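Local coordinates for Exo-beta-1,3-glucanase (Streptomyces sp. SirexAA-E, PDB 4PEY), which hydrolyses laminarin and laminarioligosaccharides as an exo-beta-1,3-glucanase of glycoside hydrolase family 55, yielding glucose and laminaribiose, at residues 385-390 with 399-404. The protein carries 1 engineered substitution. Residues are numbered along the deposited sequence; the frame is centred on the assembly and turned at random. Where two conformers were deposited one is given.
Sequences TSIVVN and TWVWRA. With BGC (beta-D-glucopyranose), chain B.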
loop_
_atom_site.group_PDB
_atom_site.type_symbol
_atom_site.label_atom_id
_atom_site.label_comp_id
_atom_site.label_asym_id
_atom_site.label_seq_id
_atom_site.Cartn_x
_atom_site.Cartn_y
_atom_site.Cartn_z
ATOM N N THR A 385 -10.872 -14.776 -2.646
ATOM C CA THR A 385 -10.836 -13.357 -2.999
ATOM C C THR A 385 -10.255 -12.586 -1.814
ATOM O O THR A 385 -10.751 -12.709 -0.702
ATOM C CB THR A 385 -12.235 -12.804 -3.343
ATOM O OG1 THR A 385 -12.872 -13.652 -4.308
ATOM C CG2 THR A 385 -12.133 -11.392 -3.898
ATOM N N SER A 386 -9.219 -11.793 -2.039
ATOM C CA SER A 386 -8.569 -11.174 -0.889
ATOM C C SER A 386 -9.320 -9.971 -0.331
ATOM O O SER A 386 -9.621 -9.943 0.863
ATOM C CB SER A 386 -7.127 -10.799 -1.231
ATOM O OG SER A 386 -6.316 -11.971 -1.269
ATOM N N ILE A 387 -9.633 -8.983 -1.166
ATOM C CA ILE A 387 -10.432 -7.853 -0.698
ATOM C C ILE A 387 -11.671 -7.668 -1.557
ATOM O O ILE A 387 -11.573 -7.553 -2.777
ATOM C CB ILE A 387 -9.640 -6.522 -0.696
ATOM C CG1 ILE A 387 -8.315 -6.668 0.063
ATOM C CG2 ILE A 387 -10.515 -5.393 -0.119
ATOM C CD1 ILE A 387 -7.523 -5.345 0.210
ATOM N N VAL A 388 -12.835 -7.653 -0.915
ATOM C CA VAL A 388 -14.082 -7.341 -1.601
ATOM C C VAL A 388 -14.556 -5.984 -1.105
ATOM O O VAL A 388 -14.786 -5.801 0.102
ATOM C CB VAL A 388 -15.172 -8.405 -1.354
ATOM C CG1 VAL A 388 -16.480 -8.008 -2.047
ATOM C CG2 VAL A 388 -14.710 -9.773 -1.824
ATOM N N VAL A 389 -14.669 -5.017 -2.018
ATOM C CA VAL A 389 -15.153 -3.690 -1.632
ATOM C C VAL A 389 -16.592 -3.519 -2.101
ATOM O O VAL A 389 -16.850 -3.277 -3.283
ATOM C CB VAL A 389 -14.278 -2.558 -2.208
ATOM C CG1 VAL A 389 -14.814 -1.203 -1.774
ATOM C CG2 VAL A 389 -12.830 -2.729 -1.762
ATOM N N ASN A 390 -17.524 -3.656 -1.162
ATOM C CA ASN A 390 -18.947 -3.510 -1.442
ATOM C C ASN A 390 -19.449 -2.075 -1.258
ATOM O O ASN A 390 -20.295 -1.599 -2.021
ATOM C CB ASN A 390 -19.755 -4.448 -0.537
ATOM C CG ASN A 390 -19.566 -5.907 -0.899
ATOM O OD1 ASN A 390 -19.786 -6.300 -2.046
ATOM N ND2 ASN A 390 -19.158 -6.719 0.073
ATOM N N THR A 399 -2.657 0.169 -1.202
ATOM C CA THR A 399 -2.757 -1.225 -0.812
ATOM C C THR A 399 -1.759 -2.042 -1.630
ATOM O O THR A 399 -1.422 -1.676 -2.754
ATOM C CB THR A 399 -4.197 -1.769 -0.996
ATOM O OG1 THR A 399 -4.289 -3.072 -0.424
ATOM C CG2 THR A 399 -4.580 -1.845 -2.450
ATOM N N TRP A 400 -1.246 -3.111 -1.024
ATOM C CA TRP A 400 -0.487 -4.138 -1.731
ATOM C C TRP A 400 -1.154 -5.446 -1.406
ATOM O O TRP A 400 -1.146 -5.880 -0.249
ATOM C CB TRP A 400 0.984 -4.187 -1.309
ATOM C CG TRP A 400 1.882 -5.129 -2.129
ATOM C CD1 TRP A 400 1.810 -5.394 -3.473
ATOM C CD2 TRP A 400 2.995 -5.899 -1.633
ATOM N NE1 TRP A 400 2.819 -6.274 -3.843
ATOM C CE2 TRP A 400 3.558 -6.590 -2.731
ATOM C CE3 TRP A 400 3.578 -6.054 -0.370
ATOM C CZ2 TRP A 400 4.673 -7.418 -2.598
ATOM C CZ3 TRP A 400 4.686 -6.891 -0.238
ATOM C CH2 TRP A 400 5.208 -7.573 -1.343
ATOM N N VAL A 401 -1.734 -6.062 -2.426
ATOM C CA VAL A 401 -2.437 -7.321 -2.270
ATOM C C VAL A 401 -1.613 -8.326 -3.063
ATOM O O VAL A 401 -1.534 -8.244 -4.288
ATOM C CB VAL A 401 -3.901 -7.205 -2.764
ATOM C CG1 VAL A 401 -4.629 -8.534 -2.650
ATOM C CG2 VAL A 401 -4.620 -6.125 -1.974
ATOM N N TRP A 402 -0.987 -9.261 -2.351
ATOM C CA TRP A 402 0.144 -10.013 -2.897
ATOM C C TRP A 402 0.057 -11.507 -2.656
ATOM O O TRP A 402 0.178 -11.964 -1.515
ATOM C CB TRP A 402 1.438 -9.469 -2.283
ATOM C CG TRP A 402 2.764 -10.069 -2.726
ATOM C CD1 TRP A 402 3.403 -9.866 -3.922
ATOM C CD2 TRP A 402 3.646 -10.879 -1.936
ATOM N NE1 TRP A 402 4.624 -10.516 -3.929
ATOM C CE2 TRP A 402 4.792 -11.148 -2.723
ATOM C CE3 TRP A 402 3.577 -11.411 -0.642
ATOM C CZ2 TRP A 402 5.856 -11.919 -2.253
ATOM C CZ3 TRP A 402 4.629 -12.186 -0.185
ATOM C CH2 TRP A 402 5.756 -12.428 -0.987
ATOM N N ARG A 403 -0.151 -12.269 -3.727
ATOM C CA ARG A 403 0.042 -13.711 -3.661
ATOM C C ARG A 403 1.550 -13.959 -3.755
ATOM O O ARG A 403 2.193 -13.524 -4.715
ATOM C CB ARG A 403 -0.720 -14.441 -4.773
ATOM C CG ARG A 403 -0.376 -15.921 -4.831
ATOM C CD ARG A 403 -1.214 -16.713 -5.830
ATOM N NE ARG A 403 -0.679 -18.068 -5.929
ATOM C CZ ARG A 403 0.112 -18.507 -6.904
ATOM N NH1 ARG A 403 0.439 -17.731 -7.932
ATOM N NH2 ARG A 403 0.568 -19.743 -6.856
ATOM N N ALA A 404 2.124 -14.623 -2.752
ATOM C CA ALA A 404 3.585 -14.751 -2.674
ATOM C C ALA A 404 4.174 -15.483 -3.884
ATOM O O ALA A 404 3.669 -16.531 -4.290
ATOM C CB ALA A 404 3.998 -15.474 -1.387
HETATM C C2 BGC B . 7.601 -8.347 -7.897
HETATM C C3 BGC B . 7.363 -8.766 -6.449
HETATM C C4 BGC B . 8.252 -9.952 -6.107
HETATM C C5 BGC B . 9.705 -9.595 -6.377
HETATM C C6 BGC B . 10.625 -10.749 -6.010
HETATM C C1 BGC B . 9.091 -8.223 -8.224
HETATM O O2 BGC B . 6.935 -7.116 -8.141
HETATM O O3 BGC B . 6.012 -9.137 -6.275
HETATM O O4 BGC B . 8.076 -10.332 -4.763
HETATM O O5 BGC B . 9.838 -9.332 -7.755
HETATM O O6 BGC B . 10.451 -11.798 -6.935
#
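Val401 reaches across the interior with both of its methyls, each taking a different partner in segment 385-390. Its CG1, set opposite the backbone N (chi1 178°), lies against CB of Ser386 at 3.7 Å, and its CG2 meets CD1 of Ile387, also at 3.7 Å. The isoleucine comes in aslant with its outermost carbon leading: its extended chi2 of -175° carries CD1 to the full length of the side chain. That same CD1 passes OG1 of Thr399 at 4.0 Å, a van der Waals approach only, for this buried hydroxyl is hydrogen-bonded to the backbone O of Val371. The four residues are all buried, and the contact between them is small and mostly apolar.

The other face of strand 399-403 serves the sugar. Trp402 presents its indole edge to the glucose, NE1 donating to O3 of BGC at 3.1 Å through a bent bond with an N-H...O angle of 138°, while CZ2 of Trp402 lies 3.7 Å from O4 of BGC. CH2 of Trp400 lies over one face of the indole and CA of Ala404 over the opposite one, 3.5 Å above the plane, both toward the rim, which should restrict its tilt. A leucine in its place would probably leave O3 without this donor and Trp400 without the ring it packs against. Glu436, Asp405, His437 and Gln130 also bind this glucose.

The packing joins two faces of a parallel right-handed beta-helix, the fold of family 55. The chain turns a corner at Ser386, and the strand that follows runs between strands 348-352 and 419-423, whereas strand 399-403 lies between 367-375 and 429-436. Val401 also touches Val435 of the adjacent strand 429-436 and, across the interior, Val421 of 419-423.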